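PDB 5MTW: SecB-like chaperone Rv1957 from Mycobacterium tuberculosis, which acts as the chaperone of a toxin-antitoxin-chaperone system, prevents aggregation of the antitoxin HigA1 and is required for neutralisation of the toxin HigB1. Local coordinates for residues Pro142-Tyr147 with Leu160-Leu165; Pro58-Asp63 with Phe70-Ser75; Cys76-Gln81 with Ala102-Glu107; Ala26-Ile31 with Phe108-Asp113. All blocks are in the same frame, centred on the assembly; numbering follows the deposited sequence.

Contact 1 of 4, residues Pro142-Tyr147 with Leu160-Leu165; sequences PYIREY and LTLEIL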
loop_
_atom_site.group_PDB
_atom_site.type_symbol
_atom_site.label_atom_id
_atom_site.label_comp_id
_atom_site.label_asym_id
_atom_site.label_seq_id
_atom_site.Cartn_x
_atom_site.Cartn_y
_atom_site.Cartn_z
ATOM N N PRO A 142 9.576 -8.582 -3.173
ATOM C CA PRO A 142 8.145 -8.450 -2.770
ATOM C C PRO A 142 7.679 -6.975 -2.633
ATOM O O PRO A 142 6.547 -6.645 -2.901
ATOM C CB PRO A 142 8.101 -9.179 -1.425
ATOM C CG PRO A 142 9.153 -10.202 -1.546
ATOM C CD PRO A 142 10.272 -9.597 -2.374
ATOM N N TYR A 143 8.621 -6.073 -2.340
ATOM C CA TYR A 143 8.296 -4.694 -2.225
ATOM C C TYR A 143 8.062 -4.059 -3.570
ATOM O O TYR A 143 7.238 -3.110 -3.773
ATOM C CB TYR A 143 9.431 -3.921 -1.555
ATOM C CG TYR A 143 9.550 -4.295 -0.100
ATOM C CD1 TYR A 143 10.259 -5.434 0.272
ATOM C CD2 TYR A 143 8.969 -3.517 0.894
ATOM C CE1 TYR A 143 10.382 -5.819 1.622
ATOM C CE2 TYR A 143 9.095 -3.876 2.243
ATOM C CZ TYR A 143 9.803 -5.022 2.605
ATOM O OH TYR A 143 9.933 -5.343 3.968
ATOM N N ILE A 144 8.777 -4.615 -4.517
ATOM C CA ILE A 144 8.686 -4.167 -5.905
ATOM C C ILE A 144 7.343 -4.602 -6.478
ATOM O O ILE A 144 6.692 -3.870 -7.093
ATOM C CB ILE A 144 9.837 -4.690 -6.807
ATOM C CG1 ILE A 144 11.142 -3.907 -6.513
ATOM C CG2 ILE A 144 9.472 -4.546 -8.279
ATOM C CD1 ILE A 144 12.449 -4.597 -6.965
ATOM N N ARG A 145 6.968 -5.829 -6.207
ATOM C CA ARG A 145 5.689 -6.349 -6.672
ATOM C C ARG A 145 4.488 -5.584 -6.053
ATOM O O ARG A 145 3.507 -5.271 -6.718
ATOM C CB ARG A 145 5.623 -7.838 -6.258
ATOM C CG ARG A 145 4.285 -8.504 -6.496
ATOM C CD ARG A 145 4.500 -10.049 -6.343
ATOM N NE ARG A 145 3.247 -10.847 -6.466
ATOM C CZ ARG A 145 2.418 -11.116 -5.475
ATOM N NH1 ARG A 145 2.608 -10.631 -4.251
ATOM N NH2 ARG A 145 1.360 -11.852 -5.682
ATOM N N GLU A 146 4.583 -5.287 -4.757
ATOM C CA GLU A 146 3.516 -4.569 -4.089
ATOM C C GLU A 146 3.393 -3.142 -4.668
ATOM O O GLU A 146 2.309 -2.610 -4.832
ATOM C CB GLU A 146 3.688 -4.506 -2.580
ATOM C CG GLU A 146 2.520 -3.816 -1.866
ATOM C CD GLU A 146 2.614 -2.289 -1.850
ATOM O OE1 GLU A 146 3.727 -1.749 -1.975
ATOM O OE2 GLU A 146 1.571 -1.585 -1.713
ATOM N N TYR A 147 4.531 -2.541 -4.991
ATOM C CA TYR A 147 4.507 -1.218 -5.518
ATOM C C TYR A 147 3.857 -1.144 -6.917
ATOM O O TYR A 147 3.132 -0.192 -7.235
ATOM C CB TYR A 147 5.978 -0.615 -5.487
ATOM C CG TYR A 147 5.944 0.790 -5.898
ATOM C CD1 TYR A 147 5.305 1.754 -5.105
ATOM C CD2 TYR A 147 6.513 1.208 -7.079
ATOM C CE1 TYR A 147 5.214 3.088 -5.507
ATOM C CE2 TYR A 147 6.436 2.514 -7.478
ATOM C CZ TYR A 147 5.774 3.458 -6.688
ATOM O OH TYR A 147 5.671 4.771 -7.208
ATOM N N LEU A 160 -1.805 -4.845 -12.070
ATOM C CA LEU A 160 -0.769 -5.746 -12.433
ATOM C C LEU A 160 -0.167 -6.396 -11.186
ATOM O O LEU A 160 0.417 -5.702 -10.323
ATOM C CB LEU A 160 0.386 -5.023 -13.102
ATOM C CG LEU A 160 1.564 -5.918 -13.476
ATOM C CD1 LEU A 160 1.021 -7.104 -14.263
ATOM C CD2 LEU A 160 2.458 -5.153 -14.386
ATOM N N THR A 161 -0.316 -7.715 -11.108
ATOM C CA THR A 161 0.331 -8.476 -10.033
ATOM C C THR A 161 1.497 -9.309 -10.593
ATOM O O THR A 161 1.278 -10.282 -11.311
ATOM C CB THR A 161 -0.719 -9.373 -9.285
ATOM O OG1 THR A 161 -1.708 -8.534 -8.726
ATOM C CG2 THR A 161 -0.099 -10.137 -8.203
ATOM N N LEU A 162 2.729 -8.901 -10.309
ATOM C CA LEU A 162 3.878 -9.627 -10.828
ATOM C C LEU A 162 3.850 -11.081 -10.321
ATOM O O LEU A 162 3.234 -11.405 -9.255
ATOM C CB LEU A 162 5.185 -8.923 -10.462
ATOM C CG LEU A 162 5.309 -7.499 -10.921
ATOM C CD1 LEU A 162 6.715 -7.004 -10.442
ATOM C CD2 LEU A 162 5.105 -7.438 -12.465
ATOM N N GLU A 163 4.493 -11.922 -11.098
ATOM C CA GLU A 163 4.673 -13.327 -10.747
ATOM C C GLU A 163 5.547 -13.496 -9.482
ATOM O O GLU A 163 6.469 -12.697 -9.176
ATOM C CB GLU A 163 5.324 -14.104 -11.898
ATOM C CG GLU A 163 4.829 -13.676 -13.272
ATOM C CD GLU A 163 5.719 -12.570 -13.961
ATOM O OE1 GLU A 163 5.921 -11.347 -13.474
ATOM O OE2 GLU A 163 6.220 -12.969 -15.058
ATOM N N ILE A 164 5.231 -14.519 -8.723
ATOM C CA ILE A 164 6.098 -14.932 -7.635
ATOM C C ILE A 164 7.440 -15.500 -8.200
ATOM O O ILE A 164 7.443 -16.449 -8.938
ATOM C CB ILE A 164 5.366 -15.975 -6.726
ATOM C CG1 ILE A 164 4.051 -15.385 -6.219
ATOM C CG2 ILE A 164 6.258 -16.325 -5.583
ATOM C CD1 ILE A 164 4.218 -14.110 -5.370
ATOM N N LEU A 165 8.571 -14.862 -7.934
ATOM C CA LEU A 165 9.841 -15.352 -8.481
ATOM C C LEU A 165 10.378 -16.516 -7.671
ATOM O O LEU A 165 10.488 -16.380 -6.453
ATOM C CB LEU A 165 10.874 -14.207 -8.566
ATOM C CG LEU A 165 10.444 -13.258 -9.705
ATOM C CD1 LEU A 165 11.534 -12.265 -10.116
ATOM C CD2 LEU A 165 9.897 -14.005 -10.945
HETATM O O HOH W 1 2.691 -6.494 -8.865
#
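Arg-145 and Leu-162 mark the closest backbone approach, with their CA atoms 5.6 Å apart, where a turn of helix 125-154 meets the irregular, extended segment 160-165 that follows it. This is the helical layer of the SecB-like fold, which lies over one face of the four-stranded antiparallel sheet; the chain turns back after the helix and runs beside it. One water joins the two backbones: it donates to Arg-145 O (2.6 Å) and Leu-160 O and accepts from Leu-162 N, so it bridges a helix carbonyl to two polar groups of the loop. Arg-145 carries most of the side-chain contact. With CG anti to the backbone N (chi1 172°) and the chain extended as far as NE, it reaches out to the loop, passing Leu-162 in the opposite direction. Its NE donates to Leu-162 O at 2.8 Å, with 155° at the hydrogen; the oxygen lies in the guanidinium plane, whereas NE is tilted out of the carbonyl plane. Ile-164 covers one face of the guanidinium, and the methyl CG2 of Thr-161 approaches NH2 obliquely at 3.4 Å. Toward the sheet, Leu-162 CD1 packs on Ile-144 CG2 at 4.3 Å, and Ile-144 goes on to touch Ile-74, Cys-76 and Phe-106 of the sheet. Thr-161 also packs on a basic side chain of the bound peptide, and Ile-164 on Tyr-143 of the second subunit. The NE bond and Ile-164 CD1 probably limit the turning of the guanidinium: CD1 sits over its centre, 3.5 Å from Arg-145 CZ.

Contact 2 of 4, residues Pro58-Asp63 with Phe70-Ser75; sequences PAVDAD and FVVRIS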
loop_
_atom_site.group_PDB
_atom_site.type_symbol
_atom_site.label_atom_id
_atom_site.label_comp_id
_atom_site.label_asym_id
_atom_site.label_seq_id
_atom_site.Cartn_x
_atom_site.Cartn_y
_atom_site.Cartn_z
ATOM N N PRO A 58 20.229 -4.284 -10.537
ATOM C CA PRO A 58 20.756 -4.274 -9.179
ATOM C C PRO A 58 22.087 -3.505 -8.973
ATOM O O PRO A 58 22.875 -3.345 -9.885
ATOM C CB PRO A 58 20.890 -5.768 -8.826
ATOM C CG PRO A 58 20.631 -6.506 -10.065
ATOM C CD PRO A 58 20.505 -5.574 -11.213
ATOM N N ALA A 59 22.326 -2.999 -7.764
ATOM C CA ALA A 59 23.533 -2.284 -7.500
ATOM C C ALA A 59 23.757 -2.416 -6.015
ATOM O O ALA A 59 22.823 -2.733 -5.261
ATOM C CB ALA A 59 23.397 -0.853 -7.976
ATOM N N VAL A 60 24.995 -2.295 -5.572
ATOM C CA VAL A 60 25.258 -2.326 -4.111
ATOM C C VAL A 60 26.148 -1.076 -3.789
ATOM O O VAL A 60 26.956 -0.651 -4.599
ATOM C CB VAL A 60 25.784 -3.696 -3.641
ATOM C CG1 VAL A 60 27.103 -4.061 -4.289
ATOM C CG2 VAL A 60 25.942 -3.765 -2.112
ATOM N N ASP A 61 25.896 -0.432 -2.668
ATOM C CA ASP A 61 26.746 0.710 -2.229
ATOM C C ASP A 61 27.314 0.292 -0.915
ATOM O O ASP A 61 26.567 -0.090 0.040
ATOM C CB ASP A 61 25.962 2.026 -2.028
ATOM C CG ASP A 61 25.165 2.447 -3.219
ATOM O OD1 ASP A 61 25.742 2.516 -4.326
ATOM O OD2 ASP A 61 23.940 2.738 -3.044
ATOM N N ALA A 62 28.641 0.310 -0.836
ATOM C CA ALA A 62 29.344 -0.092 0.340
ATOM C C ALA A 62 30.639 0.661 0.487
ATOM O O ALA A 62 31.120 1.258 -0.447
ATOM C CB ALA A 62 29.589 -1.580 0.269
ATOM N N ASP A 63 31.175 0.699 1.676
ATOM C CA ASP A 63 32.534 1.250 1.851
ATOM C C ASP A 63 33.019 0.579 3.093
ATOM O O ASP A 63 32.958 1.160 4.139
ATOM C CB ASP A 63 32.498 2.757 2.065
ATOM C CG ASP A 63 33.941 3.390 2.315
ATOM O OD1 ASP A 63 35.067 2.732 2.313
ATOM O OD2 ASP A 63 33.880 4.608 2.548
ATOM N N PHE A 70 25.872 -1.688 4.321
ATOM C CA PHE A 70 25.716 -1.526 2.891
ATOM C C PHE A 70 24.287 -1.444 2.423
ATOM O O PHE A 70 23.356 -1.932 3.069
ATOM C CB PHE A 70 26.441 -2.612 2.126
ATOM C CG PHE A 70 26.000 -4.005 2.449
ATOM C CD1 PHE A 70 26.457 -4.643 3.555
ATOM C CD2 PHE A 70 25.124 -4.679 1.605
ATOM C CE1 PHE A 70 26.061 -5.957 3.873
ATOM C CE2 PHE A 70 24.743 -5.989 1.892
ATOM C CZ PHE A 70 25.210 -6.614 3.027
ATOM N N VAL A 71 24.141 -0.899 1.228
ATOM C CA VAL A 71 22.806 -0.750 0.645
ATOM C C VAL A 71 22.666 -1.497 -0.665
ATOM O O VAL A 71 23.471 -1.310 -1.568
ATOM C CB VAL A 71 22.542 0.744 0.344
ATOM C CG1 VAL A 71 21.152 0.940 -0.321
ATOM C CG2 VAL A 71 22.585 1.507 1.636
ATOM N N VAL A 72 21.651 -2.332 -0.769
ATOM C CA VAL A 72 21.277 -3.001 -2.031
ATOM C C VAL A 72 20.172 -2.212 -2.674
ATOM O O VAL A 72 19.128 -1.917 -2.013
ATOM C CB VAL A 72 20.807 -4.462 -1.823
ATOM C CG1 VAL A 72 20.392 -5.084 -3.172
ATOM C CG2 VAL A 72 21.960 -5.223 -1.203
ATOM N N ARG A 73 20.383 -1.838 -3.945
ATOM C CA ARG A 73 19.427 -1.053 -4.704
ATOM C C ARG A 73 18.999 -1.861 -5.929
ATOM O O ARG A 73 19.835 -2.526 -6.596
ATOM C CB ARG A 73 20.027 0.311 -5.186
ATOM C CG ARG A 73 20.326 1.329 -4.146
ATOM C CD ARG A 73 20.754 2.666 -4.772
ATOM N NE ARG A 73 22.166 2.635 -5.122
ATOM C CZ ARG A 73 22.657 2.658 -6.368
ATOM N NH1 ARG A 73 21.850 2.770 -7.428
ATOM N NH2 ARG A 73 23.987 2.573 -6.535
ATOM N N ILE A 74 17.716 -1.834 -6.206
ATOM C CA ILE A 74 17.202 -2.353 -7.483
ATOM C C ILE A 74 16.400 -1.265 -8.176
ATOM O O ILE A 74 15.420 -0.720 -7.609
ATOM C CB ILE A 74 16.388 -3.666 -7.328
ATOM C CG1 ILE A 74 17.322 -4.702 -6.658
ATOM C CG2 ILE A 74 15.890 -4.143 -8.698
ATOM C CD1 ILE A 74 16.643 -5.950 -6.233
ATOM N N SER A 75 16.940 -0.902 -9.335
ATOM C CA SER A 75 16.322 0.034 -10.305
ATOM C C SER A 75 15.396 -0.758 -11.250
ATOM O O SER A 75 15.758 -1.864 -11.675
ATOM C CB SER A 75 17.432 0.780 -11.097
ATOM O OG SER A 75 16.854 1.731 -11.953
#
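Strands 50-62 and 69-82 form an antiparallel beta hairpin at one edge of the sheet of this SecB-like chaperone, and Pro-58 to Asp-61 pairs here with Val-71 to Ile-74. Ala-59 with Arg-73 and Asp-61 with Val-71 are hydrogen-bonded pairs, each closed by two backbone bonds; Asp-61 N to Val-71 O measures 2.8 Å. Pro-58 with Ile-74 and Val-60 with Val-72 are non-hydrogen-bonded pairs. Their side chains lie on the sheet face covered by helix 125-154, where Val-60 CG2 meets Phe-70 CD2 obliquely at 3.9 Å and Ala-62 CB meets Phe-70 CB at 3.8 Å. The opposite face, bearing Ala-59, Asp-61, Val-71 and Arg-73, is partly covered by the bound peptide, which packs apolar groups on Asp-61 and Val-71. Here Arg-73, bent at chi3 (-82°), brings its guanidinium back over the neighbouring strand. It grips the Asp-61 carboxylate side-on in a salt bridge, the two planes only 13° apart, with Arg-73 NH2 to Asp-61 OD1 at 2.8 Å. Arg-73 NH1 turns to a second carboxylate, that of Glu-107. Ala-59 CB lies over one guanidinium face, 3.8 Å from Arg-73 NH2, while Arg-73 NE bonds Asp-61 OD2 on its syn side at 2.7 Å.

Contact 3 of 4, residues Cys76-Gln81 with Ala102-Glu107; sequences CHLRIQ and ATADFE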
loop_
_atom_site.group_PDB
_atom_site.type_symbol
_atom_site.label_atom_id
_atom_site.label_comp_id
_atom_site.label_asym_id
_atom_site.label_seq_id
_atom_site.Cartn_x
_atom_site.Cartn_y
_atom_site.Cartn_z
ATOM N N CYS A 76 14.163 -0.287 -11.440
ATOM C CA CYS A 76 13.176 -0.981 -12.254
ATOM C C CYS A 76 12.630 -0.060 -13.362
ATOM O O CYS A 76 12.378 1.172 -13.133
ATOM C CB CYS A 76 12.017 -1.465 -11.410
ATOM S SG CYS A 76 12.514 -2.374 -9.957
ATOM N N HIS A 77 12.332 -0.666 -14.502
ATOM C CA HIS A 77 11.669 0.044 -15.631
ATOM C C HIS A 77 10.469 -0.837 -16.090
ATOM O O HIS A 77 10.626 -1.984 -16.493
ATOM C CB HIS A 77 12.631 0.416 -16.800
ATOM C CG HIS A 77 11.957 1.323 -17.803
ATOM N ND1 HIS A 77 11.801 2.681 -17.592
ATOM C CD2 HIS A 77 11.289 1.052 -18.953
ATOM C CE1 HIS A 77 11.121 3.214 -18.590
ATOM N NE2 HIS A 77 10.792 2.244 -19.423
ATOM N N LEU A 78 9.286 -0.326 -15.882
ATOM C CA LEU A 78 8.041 -0.977 -16.205
ATOM C C LEU A 78 7.403 -0.283 -17.401
ATOM O O LEU A 78 7.205 0.979 -17.450
ATOM C CB LEU A 78 7.097 -0.927 -15.007
ATOM C CG LEU A 78 5.679 -1.399 -15.289
ATOM C CD1 LEU A 78 5.708 -2.865 -15.442
ATOM C CD2 LEU A 78 4.684 -1.006 -14.201
ATOM N N ARG A 79 7.021 -1.094 -18.365
ATOM C CA ARG A 79 6.353 -0.600 -19.567
ATOM C C ARG A 79 5.141 -1.483 -19.735
ATOM O O ARG A 79 5.262 -2.698 -19.846
ATOM C CB ARG A 79 7.245 -0.739 -20.806
ATOM C CG ARG A 79 8.208 0.390 -21.092
ATOM C CD ARG A 79 8.948 0.171 -22.456
ATOM N NE ARG A 79 8.893 1.320 -23.386
ATOM C CZ ARG A 79 9.537 2.489 -23.247
ATOM N NH1 ARG A 79 10.272 2.741 -22.199
ATOM N NH2 ARG A 79 9.448 3.425 -24.174
ATOM N N ILE A 80 3.987 -0.863 -19.649
ATOM C CA ILE A 80 2.697 -1.516 -19.906
ATOM C C ILE A 80 2.211 -1.112 -21.292
ATOM O O ILE A 80 2.204 0.054 -21.630
ATOM C CB ILE A 80 1.666 -1.147 -18.831
ATOM C CG1 ILE A 80 2.135 -1.743 -17.486
ATOM C CG2 ILE A 80 0.291 -1.685 -19.170
ATOM C CD1 ILE A 80 1.244 -1.368 -16.344
ATOM N N GLN A 81 1.796 -2.114 -22.054
ATOM C CA GLN A 81 1.532 -1.963 -23.466
ATOM C C GLN A 81 0.296 -2.727 -23.918
ATOM O O GLN A 81 0.074 -3.856 -23.480
ATOM C CB GLN A 81 2.688 -2.562 -24.230
ATOM C CG GLN A 81 4.019 -1.889 -24.012
ATOM C CD GLN A 81 5.047 -2.433 -24.959
ATOM O OE1 GLN A 81 5.252 -3.621 -24.987
ATOM N NE2 GLN A 81 5.638 -1.585 -25.775
ATOM N N ALA A 102 1.343 2.875 -20.257
ATOM C CA ALA A 102 1.961 3.513 -19.094
ATOM C C ALA A 102 3.373 3.048 -18.933
ATOM O O ALA A 102 3.711 1.942 -19.352
ATOM C CB ALA A 102 1.205 3.133 -17.894
ATOM N N THR A 103 4.174 3.853 -18.231
ATOM C CA THR A 103 5.533 3.576 -17.980
ATOM C C THR A 103 5.901 4.078 -16.575
ATOM O O THR A 103 5.351 5.054 -16.069
ATOM C CB THR A 103 6.520 4.302 -18.983
ATOM O OG1 THR A 103 6.363 5.699 -18.859
ATOM C CG2 THR A 103 6.211 3.961 -20.344
ATOM N N ALA A 104 6.777 3.338 -15.961
ATOM C CA ALA A 104 7.304 3.704 -14.657
ATOM C C ALA A 104 8.752 3.351 -14.517
ATOM O O ALA A 104 9.191 2.253 -14.907
ATOM C CB ALA A 104 6.546 2.970 -13.617
ATOM N N ASP A 105 9.446 4.200 -13.810
ATOM C CA ASP A 105 10.848 3.979 -13.477
ATOM C C ASP A 105 11.006 4.326 -11.993
ATOM O O ASP A 105 10.670 5.440 -11.571
ATOM C CB ASP A 105 11.756 4.837 -14.363
ATOM C CG ASP A 105 13.231 4.816 -13.900
ATOM O OD1 ASP A 105 13.863 3.727 -13.618
ATOM O OD2 ASP A 105 13.776 5.926 -13.827
ATOM N N PHE A 106 11.370 3.330 -11.214
ATOM C CA PHE A 106 11.514 3.508 -9.800
ATOM C C PHE A 106 12.680 2.695 -9.227
ATOM O O PHE A 106 13.136 1.714 -9.833
ATOM C CB PHE A 106 10.163 3.188 -9.119
ATOM C CG PHE A 106 9.700 1.782 -9.313
ATOM C CD1 PHE A 106 9.014 1.417 -10.444
ATOM C CD2 PHE A 106 10.010 0.827 -8.410
ATOM C CE1 PHE A 106 8.560 0.085 -10.659
ATOM C CE2 PHE A 106 9.611 -0.501 -8.574
ATOM C CZ PHE A 106 8.863 -0.878 -9.705
ATOM N N GLU A 107 13.091 3.009 -8.004
ATOM C CA GLU A 107 14.164 2.271 -7.408
ATOM C C GLU A 107 14.006 2.095 -5.885
ATOM O O GLU A 107 13.620 3.052 -5.223
ATOM C CB GLU A 107 15.465 3.060 -7.625
ATOM C CG GLU A 107 16.699 2.311 -7.206
ATOM C CD GLU A 107 17.979 3.127 -7.465
ATOM O OE1 GLU A 107 17.908 4.340 -7.656
ATOM O OE2 GLU A 107 19.067 2.507 -7.526
#
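Cys-76 N to Phe-106 O, Leu-78 N to Ala-104 O and Ile-80 N to Ala-102 O are rungs of the antiparallel ladder, each 2.8 Å, between the two central strands of the four-stranded SecB-like sheet. Of the return bonds, Ala-104 N to Leu-78 O is equally short, Phe-106 N to Cys-76 O is 3.1 Å and Ala-102 N to Ile-80 O is 3.3 Å. The strand axes are 170° apart, nearly exactly antiparallel. In the non-hydrogen-bonded pairs, His-77 with Asp-105 and Arg-79 with Thr-103, side chains point away from helix 125-154. On that face Arg-79 NH1 donates to His-77 NE2 at 2.9 Å, although the angle at the hydrogen is only 131° and the donor is tilted from the ring plane. Asp-105 CB lies at the edge of the imidazole, but the carboxylate finds its partner in Arg-35 on strand 26-40. Arg-79 and Thr-103 run side by side, pointing the same way. The helix-facing side is apolar. Leu-78 CB packs on Ala-104 CB at 4.2 Å, and the rest of the leucine side chain reaches Val-148, while Ile-80 lies by Ala-102 and also packs on an aromatic side chain of the bound peptide. Phe-106, its CG between the backbone N and carbonyl carbon (chi1 62°), swings its ring across to the opposite strand. Cys-76 CB makes a CH-pi contact over the ring face, 3.6 Å from Phe-106 CZ, and the sulfur meets the ring obliquely, with Cys-76 SG 3.7 Å from Phe-106 CE2.

Contact 4 of 4, residues Ala26-Ile31 with Phe108-Asp113; sequences AQIRDI and FAALFD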
loop_
_atom_site.group_PDB
_atom_site.type_symbol
_atom_site.label_atom_id
_atom_site.label_comp_id
_atom_site.label_asym_id
_atom_site.label_seq_id
_atom_site.Cartn_x
_atom_site.Cartn_y
_atom_site.Cartn_z
ATOM N N ALA A 26 25.554 -10.814 7.941
ATOM C CA ALA A 26 24.790 -9.635 7.528
ATOM C C ALA A 26 23.361 -9.670 8.040
ATOM O O ALA A 26 22.696 -10.714 7.998
ATOM C CB ALA A 26 24.806 -9.485 6.013
ATOM N N GLN A 27 22.888 -8.520 8.511
ATOM C CA GLN A 27 21.526 -8.393 8.999
ATOM C C GLN A 27 20.788 -7.262 8.229
ATOM O O GLN A 27 21.348 -6.188 7.974
ATOM C CB GLN A 27 21.520 -8.199 10.503
ATOM C CG GLN A 27 20.120 -8.266 11.126
ATOM C CD GLN A 27 19.357 -9.513 10.738
ATOM O OE1 GLN A 27 18.649 -9.565 9.729
ATOM N NE2 GLN A 27 19.552 -10.557 11.517
ATOM N N ILE A 28 19.574 -7.552 7.772
ATOM C CA ILE A 28 18.721 -6.504 7.122
ATOM C C ILE A 28 18.181 -5.507 8.173
ATOM O O ILE A 28 17.805 -5.920 9.266
ATOM C CB ILE A 28 17.567 -7.113 6.285
ATOM C CG1 ILE A 28 16.939 -6.051 5.344
ATOM C CG2 ILE A 28 16.540 -7.745 7.194
ATOM C CD1 ILE A 28 16.202 -6.682 4.169
ATOM N N ARG A 29 18.150 -4.201 7.843
ATOM C CA ARG A 29 17.715 -3.179 8.828
ATOM C C ARG A 29 16.485 -2.458 8.371
ATOM O O ARG A 29 15.602 -2.279 9.132
ATOM C CB ARG A 29 18.785 -2.194 9.139
ATOM C CG ARG A 29 19.948 -2.794 9.855
ATOM C CD ARG A 29 19.507 -3.648 11.032
ATOM N NE ARG A 29 20.672 -4.235 11.653
ATOM C CZ ARG A 29 20.672 -4.901 12.783
ATOM N NH1 ARG A 29 19.542 -5.138 13.437
ATOM N NH2 ARG A 29 21.816 -5.328 13.245
ATOM N N ASP A 30 16.385 -2.113 7.071
ATOM C CA ASP A 30 15.282 -1.288 6.595
ATOM C C ASP A 30 15.197 -1.345 5.053
ATOM O O ASP A 30 16.095 -1.777 4.396
ATOM C CB ASP A 30 15.502 0.107 7.082
ATOM C CG ASP A 30 14.216 0.977 7.158
ATOM O OD1 ASP A 30 13.069 0.554 6.989
ATOM O OD2 ASP A 30 14.437 2.160 7.448
ATOM N N ILE A 31 14.085 -0.869 4.548
ATOM C CA ILE A 31 13.768 -0.824 3.119
ATOM C C ILE A 31 13.119 0.525 2.846
ATOM O O ILE A 31 12.373 1.073 3.658
ATOM C CB ILE A 31 12.832 -1.987 2.746
ATOM C CG1 ILE A 31 13.692 -3.312 2.729
ATOM C CG2 ILE A 31 12.282 -1.751 1.351
ATOM C CD1 ILE A 31 12.981 -4.535 3.135
ATOM N N PHE A 108 14.112 0.855 -5.429
ATOM C CA PHE A 108 14.039 0.494 -4.055
ATOM C C PHE A 108 15.458 0.267 -3.484
ATOM O O PHE A 108 16.423 -0.114 -4.194
ATOM C CB PHE A 108 13.145 -0.772 -3.862
ATOM C CG PHE A 108 11.645 -0.443 -3.755
ATOM C CD1 PHE A 108 11.087 -0.135 -2.521
ATOM C CD2 PHE A 108 10.800 -0.402 -4.888
ATOM C CE1 PHE A 108 9.714 0.228 -2.399
ATOM C CE2 PHE A 108 9.458 -0.054 -4.778
ATOM C CZ PHE A 108 8.901 0.183 -3.527
ATOM N N ALA A 109 15.566 0.480 -2.179
ATOM C CA ALA A 109 16.759 0.253 -1.450
ATOM C C ALA A 109 16.513 -0.525 -0.204
ATOM O O ALA A 109 15.525 -0.225 0.452
ATOM C CB ALA A 109 17.299 1.556 -0.975
ATOM N N ALA A 110 17.411 -1.463 0.069
ATOM C CA ALA A 110 17.526 -2.222 1.292
ATOM C C ALA A 110 18.904 -1.978 2.042
ATOM O O ALA A 110 20.020 -2.064 1.473
ATOM C CB ALA A 110 17.256 -3.713 1.030
ATOM N N LEU A 111 18.782 -1.693 3.327
ATOM C CA LEU A 111 19.917 -1.328 4.210
ATOM C C LEU A 111 20.287 -2.579 5.052
ATOM O O LEU A 111 19.414 -3.191 5.629
ATOM C CB LEU A 111 19.486 -0.232 5.162
ATOM C CG LEU A 111 20.535 0.235 6.220
ATOM C CD1 LEU A 111 21.813 0.683 5.509
ATOM C CD2 LEU A 111 20.001 1.333 7.113
ATOM N N PHE A 112 21.554 -2.969 5.031
ATOM C CA PHE A 112 22.021 -4.074 5.798
ATOM C C PHE A 112 23.218 -3.602 6.587
ATOM O O PHE A 112 23.949 -2.681 6.156
ATOM C CB PHE A 112 22.557 -5.196 4.925
ATOM C CG PHE A 112 21.545 -5.800 4.015
ATOM C CD1 PHE A 112 21.236 -5.175 2.833
ATOM C CD2 PHE A 112 20.920 -6.997 4.331
ATOM C CE1 PHE A 112 20.328 -5.729 1.956
ATOM C CE2 PHE A 112 20.041 -7.573 3.466
ATOM C CZ PHE A 112 19.692 -6.914 2.272
ATOM N N ASP A 113 23.460 -4.269 7.686
ATOM C CA ASP A 113 24.764 -4.125 8.271
ATOM C C ASP A 113 25.317 -5.517 8.683
ATOM O O ASP A 113 24.637 -6.577 8.510
ATOM C CB ASP A 113 24.793 -3.014 9.306
ATOM C CG ASP A 113 23.782 -3.199 10.414
ATOM O OD1 ASP A 113 23.526 -4.350 10.793
ATOM O OD2 ASP A 113 23.276 -2.160 10.919
#
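Asp-113 OD1 is held by two nitrogens of one arginine: Arg-29 NE at 3.0 Å and NH2 at 3.1 Å both donate to it, forming a side-on salt bridge. The guanidinium is turned 62° from the carboxylate, so that one oxygen takes both bonds and lies in the guanidinium plane. The bend of Arg-29 at chi2 (-48°) folds its chain back along its own strand to reach the acid, and Gln-27 CG covers the centre of one guanidinium face. The backbone ladder includes a short bond, Gln-27 N to Asp-113 O at 2.6 Å, and one from Arg-29 N to Leu-111 O at 2.7 Å; Leu-111 N in turn donates to Asp-30 O at 2.9 Å. On the face toward helix 125-154, Ile-28 CG1 lies over one face of the Phe-112 ring, 3.9 Å from Phe-112 CE2, and Tyr-131 meets that ring edge-to-face. Ile-31 CG1 packs on Ala-110 CB at 4.0 Å. Segment 26-31 also borders the second subunit: Gln-27 OE1 accepts from Ile-164 N of the second subunit, and Ile-31 O from its Tyr-149 OH. Asp-30 OD2 receives a hydrogen bond from an aromatic side chain of the bound peptide and pairs with a basic one. Because Arg-29 and Asp-30 both face Leu-111, the register shifts by one residue: a classic beta bulge in the outer strand of the SecB-like sheet.

How the contacts relate
Contacts 2, 3 and 4 are strand pairings of a single antiparallel sheet; contact 1 belongs to the helical layer above it. Contacts 3 and 4 are the buried ones, while 1 and 2 are partly exposed. Strand 69-82 serves contacts 2 and 3, and strand 99-114 serves 3 and 4. Regular ladders dominate the three, but contact 4 departs with a bulge, whereas contact 1 relies on a water and an arginine. Ile-144 of contact 1 reaches residues of all three sheet contacts. Arginine-carboxylate pairs mark contacts 2 and 4; the arginine of contact 2 extends its network into contact 3. Contacts 1 and 4 both border the second subunit.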